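Local coordinates for Sn-glycerol-3-phosphate ABC transporter substrate-binding protein UspB (Mycobacterium tuberculosis, PDB 4MFI) that captures glycerophosphocholine as the substrate-binding subunit of an ABC transporter and probably delivers it for uptake into the cell, at residues 39-44 with 324-329; 159-164 with 169-174; 186-191 with 195-200. All blocks are in the same frame, centred on the assembly; numbering follows the deposited sequence.

Contact 1 (39-44 with 324-329); sequences IDFWSS and LKFIAF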
loop_
_atom_site.group_PDB
_atom_site.type_symbol
_atom_site.label_atom_id
_atom_site.label_comp_id
_atom_site.label_asym_id
_atom_site.label_seq_id
_atom_site.Cartn_x
_atom_site.Cartn_y
_atom_site.Cartn_z
ATOM N N ILE A 39 24.686 10.657 -7.812
ATOM C CA ILE A 39 23.732 9.630 -7.418
ATOM C C ILE A 39 22.501 9.719 -8.322
ATOM O O ILE A 39 21.824 10.750 -8.350
ATOM C CB ILE A 39 23.310 9.817 -5.948
ATOM C CG1 ILE A 39 24.527 9.660 -5.028
ATOM C CG2 ILE A 39 22.208 8.829 -5.565
ATOM C CD1 ILE A 39 24.287 10.103 -3.590
ATOM N N ASP A 40 22.220 8.650 -9.068
ATOM C CA ASP A 40 21.074 8.630 -9.974
ATOM C C ASP A 40 19.856 8.055 -9.256
ATOM O O ASP A 40 19.845 6.882 -8.872
ATOM C CB ASP A 40 21.398 7.823 -11.242
ATOM C CG ASP A 40 22.413 8.523 -12.146
ATOM O OD1 ASP A 40 22.291 9.751 -12.351
ATOM O OD2 ASP A 40 23.348 7.850 -12.645
ATOM N N PHE A 41 18.850 8.900 -9.050
ATOM C CA PHE A 41 17.633 8.537 -8.328
ATOM C C PHE A 41 16.495 8.407 -9.337
ATOM O O PHE A 41 16.038 9.402 -9.907
ATOM C CB PHE A 41 17.325 9.606 -7.267
ATOM C CG PHE A 41 16.012 9.421 -6.554
ATOM C CD1 PHE A 41 15.421 8.165 -6.438
ATOM C CD2 PHE A 41 15.361 10.517 -6.003
ATOM C CE1 PHE A 41 14.203 8.009 -5.788
ATOM C CE2 PHE A 41 14.146 10.369 -5.344
ATOM C CZ PHE A 41 13.568 9.113 -5.234
ATOM N N TRP A 42 16.062 7.170 -9.564
ATOM C CA TRP A 42 14.981 6.883 -10.502
ATOM C C TRP A 42 13.640 6.840 -9.789
ATOM O O TRP A 42 13.385 5.951 -8.970
ATOM C CB TRP A 42 15.214 5.544 -11.199
ATOM C CG TRP A 42 16.310 5.559 -12.220
ATOM C CD1 TRP A 42 17.289 6.503 -12.375
ATOM C CD2 TRP A 42 16.533 4.580 -13.241
ATOM N NE1 TRP A 42 18.107 6.165 -13.428
ATOM C CE2 TRP A 42 17.664 4.988 -13.975
ATOM C CE3 TRP A 42 15.885 3.395 -13.603
ATOM C CZ2 TRP A 42 18.166 4.248 -15.048
ATOM C CZ3 TRP A 42 16.383 2.663 -14.669
ATOM C CH2 TRP A 42 17.509 3.093 -15.378
ATOM N N SER A 43 12.784 7.804 -10.107
ATOM C CA SER A 43 11.475 7.916 -9.478
ATOM C C SER A 43 10.376 8.126 -10.517
ATOM O O SER A 43 10.626 8.647 -11.608
ATOM C CB SER A 43 11.475 9.087 -8.493
ATOM O OG SER A 43 10.203 9.251 -7.893
ATOM N N SER A 44 9.162 7.712 -10.172
ATOM C CA SER A 44 7.988 8.020 -10.979
ATOM C C SER A 44 7.278 9.258 -10.438
ATOM O O SER A 44 6.227 9.651 -10.944
ATOM C CB SER A 44 7.023 6.836 -10.985
ATOM O OG SER A 44 6.719 6.446 -9.657
ATOM N N LEU A 324 22.679 4.779 0.226
ATOM C CA LEU A 324 21.968 4.625 1.491
ATOM C C LEU A 324 21.932 5.924 2.295
ATOM O O LEU A 324 20.928 6.222 2.945
ATOM C CB LEU A 324 22.539 3.482 2.341
ATOM C CG LEU A 324 21.758 3.293 3.649
ATOM C CD1 LEU A 324 20.303 2.905 3.362
ATOM C CD2 LEU A 324 22.403 2.294 4.577
ATOM N N LYS A 325 23.018 6.696 2.257
ATOM C CA LYS A 325 23.004 8.011 2.900
ATOM C C LYS A 325 21.848 8.850 2.361
ATOM O O LYS A 325 21.142 9.527 3.124
ATOM C CB LYS A 325 24.326 8.743 2.673
ATOM C CG LYS A 325 25.491 8.170 3.457
ATOM C CD LYS A 325 26.801 8.832 3.040
ATOM C CE LYS A 325 27.971 8.325 3.859
ATOM N NZ LYS A 325 29.265 8.869 3.359
ATOM N N PHE A 326 21.651 8.807 1.048
ATOM C CA PHE A 326 20.538 9.525 0.439
ATOM C C PHE A 326 19.190 8.989 0.906
ATOM O O PHE A 326 18.320 9.755 1.337
ATOM C CB PHE A 326 20.618 9.471 -1.088
ATOM C CG PHE A 326 19.471 10.161 -1.770
ATOM C CD1 PHE A 326 19.417 11.548 -1.828
ATOM C CD2 PHE A 326 18.433 9.424 -2.326
ATOM C CE1 PHE A 326 18.359 12.188 -2.442
ATOM C CE2 PHE A 326 17.368 10.058 -2.947
ATOM C CZ PHE A 326 17.333 11.444 -3.006
ATOM N N ILE A 327 19.011 7.674 0.809
ATOM C CA ILE A 327 17.748 7.051 1.186
ATOM C C ILE A 327 17.416 7.324 2.647
ATOM O O ILE A 327 16.284 7.689 2.963
ATOM C CB ILE A 327 17.777 5.533 0.934
ATOM C CG1 ILE A 327 17.784 5.246 -0.568
ATOM C CG2 ILE A 327 16.579 4.854 1.574
ATOM C CD1 ILE A 327 18.033 3.795 -0.890
ATOM N N ALA A 328 18.400 7.161 3.527
ATOM C CA ALA A 328 18.178 7.382 4.953
ATOM C C ALA A 328 17.851 8.847 5.236
ATOM O O ALA A 328 17.030 9.158 6.106
ATOM C CB ALA A 328 19.395 6.940 5.762
ATOM N N PHE A 329 18.490 9.754 4.504
ATOM C CA PHE A 329 18.251 11.174 4.726
ATOM C C PHE A 329 16.845 11.595 4.297
ATOM O O PHE A 329 16.131 12.259 5.051
ATOM C CB PHE A 329 19.304 12.030 4.017
ATOM C CG PHE A 329 19.101 13.501 4.204
ATOM C CD1 PHE A 329 19.587 14.143 5.333
ATOM C CD2 PHE A 329 18.400 14.243 3.262
ATOM C CE1 PHE A 329 19.386 15.505 5.515
ATOM C CE2 PHE A 329 18.197 15.596 3.434
ATOM C CZ PHE A 329 18.688 16.231 4.561
#
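F41 and F326 make the closest approach of this contact, ring against ring. The corner of the F326 ring formed by CE2 and CZ comes down over one face of F41, near its rim: F41 CD2 lies 3.7 Å from F326 CE2, and F41 CG follows at 3.9 Å from the same atom. The two planes stand 59° apart and the centroids are 5.3 Å from each other, an oblique pairing that is neither a stack nor an edge-to-face pair. On its opposite face F41 carries CB of S43, two residues further along the same strand, so the phenyl group is held between its own strand and the helix. Both rings reach the meeting point in the same way, with CG anti to the backbone N (chi1 174° in F41 and 178° in F326).

The aliphatic part of the contact is more distant. I39, on the same side of strand 39-43 as F41, sends its CD1 to the root of the F326 side chain, 4.5 Å from CB. No hydrogen bond crosses between the segments. This is helix-on-sheet packing in one alpha/beta domain of a periplasmic binding protein fold: strand 39-43 runs parallel between strands 69-73 and 97-101, and helix 317-330, from much later in the chain, lies against it. The alternation of the strand divides the work, with I39 and F41 facing the helix while W42 packs on I72 and makes a cation-pi contact with K84.

The apolar cluster goes on past the pair. F326 also meets F60 edge-to-face and touches I57, both on helix 50-63, while F41 leans on L71 and V97 of the two flanking strands.

Contact 2 (159-164 with 169-174); sequences YNKAAW and LPDRGP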
loop_
_atom_site.group_PDB
_atom_site.type_symbol
_atom_site.label_atom_id
_atom_site.label_comp_id
_atom_site.label_asym_id
_atom_site.label_seq_id
_atom_site.Cartn_x
_atom_site.Cartn_y
_atom_site.Cartn_z
ATOM N N TYR A 159 -16.782 7.383 5.153
ATOM C CA TYR A 159 -18.231 7.330 5.342
ATOM C C TYR A 159 -18.916 8.684 5.262
ATOM O O TYR A 159 -18.367 9.706 5.681
ATOM C CB TYR A 159 -18.623 6.578 6.621
ATOM C CG TYR A 159 -18.258 7.226 7.946
ATOM C CD1 TYR A 159 -16.986 7.075 8.501
ATOM C CD2 TYR A 159 -19.203 7.947 8.670
ATOM C CE1 TYR A 159 -16.666 7.645 9.736
ATOM C CE2 TYR A 159 -18.895 8.516 9.897
ATOM C CZ TYR A 159 -17.626 8.372 10.424
ATOM O OH TYR A 159 -17.334 8.939 11.645
ATOM N N ASN A 160 -20.117 8.659 4.695
ATOM C CA ASN A 160 -20.957 9.828 4.492
ATOM C C ASN A 160 -21.758 10.068 5.772
ATOM O O ASN A 160 -22.590 9.238 6.160
ATOM C CB ASN A 160 -21.864 9.523 3.298
ATOM C CG ASN A 160 -22.788 10.654 2.935
ATOM O OD1 ASN A 160 -23.410 11.276 3.791
ATOM N ND2 ASN A 160 -22.919 10.897 1.633
ATOM N N LYS A 161 -21.504 11.193 6.440
ATOM C CA LYS A 161 -22.128 11.446 7.740
ATOM C C LYS A 161 -23.627 11.696 7.646
ATOM O O LYS A 161 -24.357 11.361 8.570
ATOM C CB LYS A 161 -21.422 12.576 8.483
ATOM C CG LYS A 161 -20.018 12.200 8.884
ATOM C CD LYS A 161 -19.547 12.998 10.078
ATOM C CE LYS A 161 -18.139 12.601 10.465
ATOM N NZ LYS A 161 -17.734 13.269 11.728
ATOM N N ALA A 162 -24.089 12.272 6.540
ATOM C CA ALA A 162 -25.525 12.461 6.365
ATOM C C ALA A 162 -26.238 11.115 6.272
ATOM O O ALA A 162 -27.311 10.937 6.850
ATOM C CB ALA A 162 -25.823 13.316 5.144
ATOM N N ALA A 163 -25.643 10.166 5.552
ATOM C CA ALA A 163 -26.221 8.831 5.442
ATOM C C ALA A 163 -26.204 8.139 6.803
ATOM O O ALA A 163 -27.190 7.518 7.203
ATOM C CB ALA A 163 -25.468 7.995 4.397
ATOM N N TRP A 164 -25.078 8.244 7.512
ATOM C CA TRP A 164 -24.942 7.660 8.846
ATOM C C TRP A 164 -26.028 8.193 9.775
ATOM O O TRP A 164 -26.659 7.430 10.512
ATOM C CB TRP A 164 -23.554 7.983 9.415
ATOM C CG TRP A 164 -22.592 6.816 9.478
ATOM C CD1 TRP A 164 -21.942 6.362 10.592
ATOM C CD2 TRP A 164 -22.175 5.957 8.394
ATOM N NE1 TRP A 164 -21.153 5.278 10.273
ATOM C CE2 TRP A 164 -21.271 5.015 8.933
ATOM C CE3 TRP A 164 -22.471 5.898 7.025
ATOM C CZ2 TRP A 164 -20.674 4.015 8.155
ATOM C CZ3 TRP A 164 -21.872 4.909 6.251
ATOM C CH2 TRP A 164 -20.990 3.977 6.819
ATOM N N LEU A 169 -27.041 5.669 12.851
ATOM C CA LEU A 169 -25.788 5.055 13.260
ATOM C C LEU A 169 -24.981 5.981 14.163
ATOM O O LEU A 169 -25.101 7.207 14.070
ATOM C CB LEU A 169 -24.970 4.691 12.020
ATOM C CG LEU A 169 -25.677 3.800 11.000
ATOM C CD1 LEU A 169 -24.750 3.517 9.824
ATOM C CD2 LEU A 169 -26.166 2.497 11.645
ATOM N N PRO A 170 -24.151 5.403 15.044
ATOM C CA PRO A 170 -23.219 6.246 15.803
ATOM C C PRO A 170 -22.182 6.854 14.860
ATOM O O PRO A 170 -21.920 6.285 13.788
ATOM C CB PRO A 170 -22.558 5.257 16.763
ATOM C CG PRO A 170 -22.633 3.934 16.045
ATOM C CD PRO A 170 -23.943 3.965 15.306
ATOM N N ASP A 171 -21.611 7.995 15.238
ATOM C CA ASP A 171 -20.667 8.694 14.367
ATOM C C ASP A 171 -19.273 8.077 14.465
ATOM O O ASP A 171 -18.365 8.623 15.102
ATOM C CB ASP A 171 -20.629 10.188 14.687
ATOM C CG ASP A 171 -19.743 10.967 13.732
ATOM O OD1 ASP A 171 -19.447 10.453 12.629
ATOM O OD2 ASP A 171 -19.345 12.095 14.082
ATOM N N ARG A 172 -19.121 6.930 13.814
ATOM C CA ARG A 172 -17.865 6.187 13.796
ATOM C C ARG A 172 -17.936 5.150 12.691
ATOM O O ARG A 172 -19.021 4.800 12.221
ATOM C CB ARG A 172 -17.638 5.476 15.136
ATOM C CG ARG A 172 -18.782 4.548 15.541
ATOM C CD ARG A 172 -18.307 3.572 16.602
ATOM N NE ARG A 172 -19.373 2.739 17.148
ATOM C CZ ARG A 172 -19.782 1.593 16.606
ATOM N NH1 ARG A 172 -19.246 1.163 15.468
ATOM N NH2 ARG A 172 -20.747 0.890 17.186
ATOM N N GLY A 173 -16.783 4.638 12.285
ATOM C CA GLY A 173 -16.779 3.481 11.420
ATOM C C GLY A 173 -17.232 2.256 12.194
ATOM O O GLY A 173 -17.350 2.281 13.429
ATOM N N PRO A 174 -17.499 1.162 11.472
ATOM C CA PRO A 174 -17.914 -0.083 12.124
ATOM C C PRO A 174 -16.800 -0.709 12.972
ATOM O O PRO A 174 -15.610 -0.618 12.630
ATOM C CB PRO A 174 -18.275 -0.989 10.944
ATOM C CG PRO A 174 -17.431 -0.463 9.796
ATOM C CD PRO A 174 -17.366 1.023 10.008
#
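The indole of W164 is sandwiched. L169 CD1 sits over the centre of one face, a CH-pi contact 3.8 Å from the centroid of the five-membered ring and only 7° off its normal, while CD2 of Y159 lies over the opposite face, toward the rim. At the indole edge, in plane, is the carbonyl oxygen of P170, 3.2 Å from W164 CD1. Next to it W164 NE1 donates to R172 O at 2.9 Å, with the acceptor tilted from the ring plane. The Y159 ring has R172 O over one face and D171 OD1 in plane at its edge.

Y159 takes its less common torsion, CG between the backbone N and the carbonyl carbon (chi1 68°), which turns the ring to the loop; its hydroxyl then donates to D171 OD1 at 2.8 Å, reaching the oxygen from above the carboxylate plane. The other oxygen, OD2, offers its syn lone pair to K161 NZ in a 3.1 Å salt bridge, so each carboxylate oxygen has its own partner.

These bonds hold the loop after helix 161-166 against the strand-to-helix junction at the end of strand 144-160. N160 is the N-cap of that helix, its OD1 accepting from A163 N, and at the far end L169 N donates to W164 O at 3.0 Å. D171 is the centre of an inverse gamma turn, in which R172 N bonds to P170 O. The R172 side chain starts away from segment 159-164, and its NH2 forms a salt bridge with E179 of helix 177-191, whose W183 also meets the ring of W164.

Contact 3 (186-191 with 195-200); sequences ELQRVV and RSAHGW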
loop_
_atom_site.group_PDB
_atom_site.type_symbol
_atom_site.label_atom_id
_atom_site.label_comp_id
_atom_site.label_asym_id
_atom_site.label_seq_id
_atom_site.Cartn_x
_atom_site.Cartn_y
_atom_site.Cartn_z
ATOM N N GLU A 186 -29.886 -0.880 6.199
ATOM C CA GLU A 186 -30.451 0.407 6.594
ATOM C C GLU A 186 -29.806 1.553 5.832
ATOM O O GLU A 186 -30.488 2.483 5.399
ATOM C CB GLU A 186 -30.342 0.635 8.103
ATOM C CG GLU A 186 -30.911 1.975 8.575
ATOM C CD GLU A 186 -32.433 2.085 8.499
ATOM O OE1 GLU A 186 -33.110 1.181 7.959
ATOM O OE2 GLU A 186 -32.952 3.103 9.001
ATOM N N LEU A 187 -28.491 1.492 5.655
ATOM C CA LEU A 187 -27.818 2.493 4.831
ATOM C C LEU A 187 -28.344 2.463 3.398
ATOM O O LEU A 187 -28.509 3.510 2.773
ATOM C CB LEU A 187 -26.304 2.290 4.862
ATOM C CG LEU A 187 -25.615 2.767 6.144
ATOM C CD1 LEU A 187 -24.228 2.153 6.236
ATOM C CD2 LEU A 187 -25.549 4.297 6.170
ATOM N N GLN A 188 -28.634 1.276 2.877
ATOM C CA GLN A 188 -29.204 1.184 1.533
ATOM C C GLN A 188 -30.573 1.868 1.443
ATOM O O GLN A 188 -30.875 2.547 0.457
ATOM C CB GLN A 188 -29.309 -0.277 1.083
ATOM C CG GLN A 188 -29.810 -0.447 -0.344
ATOM C CD GLN A 188 -28.893 0.191 -1.370
ATOM O OE1 GLN A 188 -27.689 -0.079 -1.394
ATOM N NE2 GLN A 188 -29.453 1.048 -2.219
ATOM N N ARG A 189 -31.404 1.691 2.466
ATOM C CA ARG A 189 -32.699 2.363 2.500
ATOM C C ARG A 189 -32.514 3.873 2.449
ATOM O O ARG A 189 -33.245 4.575 1.733
ATOM C CB ARG A 189 -33.462 1.983 3.770
ATOM C CG ARG A 189 -34.850 2.595 3.845
ATOM C CD ARG A 189 -35.548 2.253 5.152
ATOM N NE ARG A 189 -34.942 2.930 6.295
ATOM C CZ ARG A 189 -35.172 4.199 6.614
ATOM N NH1 ARG A 189 -35.992 4.934 5.871
ATOM N NH2 ARG A 189 -34.577 4.734 7.673
ATOM N N VAL A 190 -31.551 4.392 3.210
ATOM C CA VAL A 190 -31.455 5.845 3.311
ATOM C C VAL A 190 -30.764 6.502 2.120
ATOM O O VAL A 190 -30.933 7.700 1.917
ATOM C CB VAL A 190 -30.845 6.347 4.650
ATOM C CG1 VAL A 190 -31.605 5.778 5.844
ATOM C CG2 VAL A 190 -29.377 6.032 4.731
ATOM N N VAL A 191 -29.996 5.753 1.323
ATOM C CA VAL A 191 -29.415 6.367 0.122
ATOM C C VAL A 191 -30.377 6.350 -1.076
ATOM O O VAL A 191 -30.291 7.200 -1.963
ATOM C CB VAL A 191 -28.024 5.786 -0.287
ATOM C CG1 VAL A 191 -26.987 6.037 0.801
ATOM C CG2 VAL A 191 -28.121 4.301 -0.671
ATOM N N ARG A 195 -28.168 4.226 -5.845
ATOM C CA ARG A 195 -27.010 4.455 -4.984
ATOM C C ARG A 195 -26.774 3.201 -4.138
ATOM O O ARG A 195 -27.599 2.280 -4.137
ATOM C CB ARG A 195 -27.240 5.670 -4.080
ATOM C CG ARG A 195 -27.425 6.985 -4.818
ATOM C CD ARG A 195 -27.974 8.043 -3.862
ATOM N NE ARG A 195 -26.961 8.658 -3.024
ATOM C CZ ARG A 195 -27.214 9.365 -1.924
ATOM N NH1 ARG A 195 -28.456 9.479 -1.445
ATOM N NH2 ARG A 195 -26.206 9.910 -1.264
ATOM N N SER A 196 -25.650 3.157 -3.428
ATOM C CA SER A 196 -25.320 1.990 -2.604
ATOM C C SER A 196 -24.817 2.401 -1.238
ATOM O O SER A 196 -24.229 3.477 -1.083
ATOM C CB SER A 196 -24.252 1.127 -3.286
ATOM O OG SER A 196 -24.756 0.536 -4.468
ATOM N N ALA A 197 -25.034 1.531 -0.254
ATOM C CA ALA A 197 -24.504 1.735 1.095
ATOM C C ALA A 197 -22.980 1.660 1.114
ATOM O O ALA A 197 -22.335 2.325 1.930
ATOM C CB ALA A 197 -25.080 0.697 2.051
ATOM N N HIS A 198 -22.414 0.822 0.245
ATOM C CA HIS A 198 -20.977 0.549 0.263
ATOM C C HIS A 198 -20.517 0.249 -1.144
ATOM O O HIS A 198 -21.211 -0.436 -1.889
ATOM C CB HIS A 198 -20.674 -0.652 1.179
ATOM C CG HIS A 198 -19.224 -0.794 1.527
ATOM N ND1 HIS A 198 -18.573 0.088 2.361
ATOM C CD2 HIS A 198 -18.299 -1.717 1.158
ATOM C CE1 HIS A 198 -17.310 -0.283 2.494
ATOM N NE2 HIS A 198 -17.117 -1.374 1.772
ATOM N N GLY A 199 -19.352 0.771 -1.512
ATOM C CA GLY A 199 -18.724 0.382 -2.766
ATOM C C GLY A 199 -17.440 -0.370 -2.496
ATOM O O GLY A 199 -16.638 0.040 -1.657
ATOM N N TRP A 200 -17.264 -1.475 -3.212
ATOM C CA TRP A 200 -16.010 -2.228 -3.232
ATOM C C TRP A 200 -15.224 -1.825 -4.464
ATOM O O TRP A 200 -15.797 -1.645 -5.538
ATOM C CB TRP A 200 -16.288 -3.731 -3.317
ATOM C CG TRP A 200 -16.926 -4.323 -2.094
ATOM C CD1 TRP A 200 -18.237 -4.688 -1.941
ATOM C CD2 TRP A 200 -16.273 -4.641 -0.857
ATOM N NE1 TRP A 200 -18.440 -5.198 -0.683
ATOM C CE2 TRP A 200 -17.249 -5.192 0.001
ATOM C CE3 TRP A 200 -14.961 -4.507 -0.390
ATOM C CZ2 TRP A 200 -16.958 -5.600 1.300
ATOM C CZ3 TRP A 200 -14.670 -4.921 0.902
ATOM C CH2 TRP A 200 -15.665 -5.455 1.734
HETATM O O HOH W 1 -26.577 -1.284 -3.587
#
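Q188 swings CG to the far side from its backbone N (chi1 -176°) and bends at chi2 (62°), which lays its amide along the backbone of R195, S196 and A197. R195 turns back at chi3, which returns its guanidinium to the last turn of the helix.

The Q188 amide uses both ends. NE2 donates to R195 O at 2.9 Å in a nearly straight bond (172°), the acceptor lying in the amide plane, whereas OE1 takes only a weak bond from A197 N. OE1 also accepts from a water at 2.7 Å, and that water in turn accepts from S196 OG. Donor and acceptor bonds together fix which way round the amide lies.

Here helix 177-191 ends and the chain turns into strand 198-201, a helix-to-strand connection in the alpha/beta fold. R195 NH1 donates to V191 O at 3.0 Å, on a lone pair in the carbonyl plane, and so serves a carbonyl at the end of the helix; R195 NE goes to G264 O. V191 CB lies over one face of the guanidinium, and its CG2 packs on R195 CB at 3.8 Å. One turn back, L187 CB presses on A197 CB at 3.5 Å, tighter than a usual carbon contact.

In the fold
From the N terminus, the chain lays down strand 39-43, but its partner in contact 1 comes some 280 residues later, on helix 317-330, so this contact closes a very long loop. Contacts 2 and 3 are nested within that loop, in series. Contact 2 closes a short loop round helix 161-166, bringing the segment that follows it back to the end of strand 144-160; contact 3 closes another where helix 177-191 passes into strand 198-201. The last two touch, L187 CD2 packing against W164 and L169, which joins the two successive helices. Contact 1 lies on the opposite side of the chain's centre from the other two, its centre about 42 Å from that of contact 2, although both reach the same mixed sheet.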